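Local coordinates for protein cortical-lytic enzyme (Clostridium perfringens, PDB 5JIP) that probably hydrolyses cortical peptidoglycan during spore germination as a muramidase of glycoside hydrolase family 25, at residues G16-E21 and D218-P223. Numbering follows the deposited sequence.
Sequences GPDLNE and DLNWGP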
# COMPACT_ATOMS: atom_id res chain seq x y z
N GLY A 16 13.84 3.71 21.96
CA GLY A 16 13.06 4.14 23.09
C GLY A 16 12.87 3.04 24.11
O GLY A 16 13.03 1.84 23.82
N PRO A 17 12.48 3.44 25.32
CA PRO A 17 12.27 2.47 26.39
C PRO A 17 10.84 1.94 26.41
O PRO A 17 9.92 2.51 25.83
CB PRO A 17 12.54 3.32 27.65
CG PRO A 17 11.96 4.66 27.26
CD PRO A 17 12.35 4.83 25.81
N ASP A 18 10.67 0.83 27.12
CA ASP A 18 9.34 0.50 27.61
C ASP A 18 9.36 0.49 29.13
O ASP A 18 10.38 0.16 29.76
CB ASP A 18 8.80 -0.83 27.04
CG ASP A 18 9.71 -2.01 27.30
OD1 ASP A 18 10.63 -2.23 26.49
OD2 ASP A 18 9.48 -2.72 28.30
N LEU A 19 8.23 0.90 29.70
CA LEU A 19 8.10 1.25 31.12
C LEU A 19 6.81 0.69 31.68
O LEU A 19 5.86 0.39 30.95
CB LEU A 19 8.09 2.78 31.33
CG LEU A 19 9.19 3.63 30.69
CD1 LEU A 19 8.83 5.12 30.82
CD2 LEU A 19 10.52 3.35 31.33
N ASN A 20 6.76 0.54 33.01
CA ASN A 20 5.51 0.21 33.68
C ASN A 20 5.56 0.78 35.09
O ASN A 20 6.44 1.58 35.42
CB ASN A 20 5.26 -1.31 33.65
CG ASN A 20 6.34 -2.11 34.37
OD1 ASN A 20 7.00 -1.64 35.30
ND2 ASN A 20 6.52 -3.33 33.92
N GLU A 21 4.58 0.40 35.91
CA GLU A 21 4.48 1.02 37.24
C GLU A 21 5.69 0.76 38.12
O GLU A 21 5.86 1.44 39.15
CB GLU A 21 3.22 0.53 37.92
CG GLU A 21 3.24 -0.93 38.32
CD GLU A 21 1.92 -1.34 38.92
OE1 GLU A 21 1.82 -1.35 40.18
OE2 GLU A 21 0.98 -1.62 38.14
N ASP A 218 14.19 -1.45 30.16
CA ASP A 218 14.05 -2.12 28.86
C ASP A 218 14.28 -1.11 27.75
O ASP A 218 13.66 -0.05 27.73
CB ASP A 218 12.65 -2.71 28.68
CG ASP A 218 12.30 -3.82 29.65
OD1 ASP A 218 13.19 -4.37 30.33
OD2 ASP A 218 11.09 -4.17 29.69
N LEU A 219 15.18 -1.42 26.82
CA LEU A 219 15.46 -0.54 25.70
C LEU A 219 15.25 -1.27 24.37
O LEU A 219 15.46 -2.49 24.26
CB LEU A 219 16.87 -0.00 25.75
CG LEU A 219 17.18 0.87 26.99
CD1 LEU A 219 18.64 1.24 26.97
CD2 LEU A 219 16.26 2.10 27.05
N ASN A 220 14.87 -0.51 23.36
CA ASN A 220 14.35 -1.07 22.11
C ASN A 220 14.86 -0.29 20.91
O ASN A 220 14.90 0.95 20.93
CB ASN A 220 12.83 -1.03 22.06
CG ASN A 220 12.18 -1.71 23.25
OD1 ASN A 220 12.10 -2.92 23.30
ND2 ASN A 220 11.67 -0.91 24.19
N TRP A 221 15.19 -1.03 19.86
CA TRP A 221 15.33 -0.46 18.53
C TRP A 221 14.02 -0.61 17.77
O TRP A 221 13.34 -1.64 17.86
CB TRP A 221 16.45 -1.16 17.74
CG TRP A 221 17.79 -1.10 18.38
CD1 TRP A 221 18.51 -2.16 18.85
CD2 TRP A 221 18.59 0.07 18.64
NE1 TRP A 221 19.70 -1.73 19.37
CE2 TRP A 221 19.78 -0.37 19.27
CE3 TRP A 221 18.42 1.44 18.38
CZ2 TRP A 221 20.79 0.51 19.64
CZ3 TRP A 221 19.42 2.33 18.78
CH2 TRP A 221 20.60 1.85 19.39
N GLY A 222 13.69 0.43 17.01
CA GLY A 222 12.50 0.44 16.20
C GLY A 222 12.79 0.64 14.72
O GLY A 222 13.94 0.62 14.27
N PRO A 223 11.72 0.86 13.95
CA PRO A 223 11.86 1.14 12.52
C PRO A 223 12.68 2.40 12.25
O PRO A 223 12.90 3.24 13.12
CB PRO A 223 10.41 1.32 12.05
CG PRO A 223 9.56 0.77 13.14
CD PRO A 223 10.33 0.93 14.40
O HOH W 1 11.84 -1.06 31.68
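Asn220 reaches across to Asp18 with its amide nitrogen: ND2 sits 2.8 Å from Asp18 OD1 on a nearly straight bond (168°), which lies in the amide plane and uses the anti lone pair of the carboxylate oxygen. The same ND2 also donates to Gly16 O at 3.1 Å, tilted from that carbonyl's plane, so two bonds fix the rotation of the amide. Trp176 NE1 hydrogen-bonds Asn220 OD1, and Gln203 NE2 gives Asp18 OD1 a second donor. With CG between the backbone N and the carbonyl carbon (chi1 56°), the Asp18 carboxylate swings over toward strand 218-221; OD1 meets Asn220, and OD2 comes 2.6 Å from Asp218 OD2, the carboxylate planes 47° apart. A bound MES, probably from the crystallisation liquor, lies beside Asp218. Residues 16-19 and 218-221 are neighbouring antiparallel strands of an otherwise largely parallel sheet: strand 217-221 fits antiparallel between the first strand, 15-19, and strand 201-208, closing the TIM-barrel-type sheet of this family 25 domain. Gly16 and Asn220 form a hydrogen-bonded pair, with Gly16 N to Asn220 O at 3.1 Å and a weak, bent return bond from Asn220 N to Gly16 O. Farther along, Asp18 N donates to Asp218 O at 3.2 Å, and a water links Asp18 O to Asp218 N. Pro17 and Leu219 make the non-hydrogen-bonded pair between these rungs; on the face away from the acids, Pro17 CB meets Leu219 CD2 at 4.0 Å, and Pro17 also packs on Val217 and Ile38.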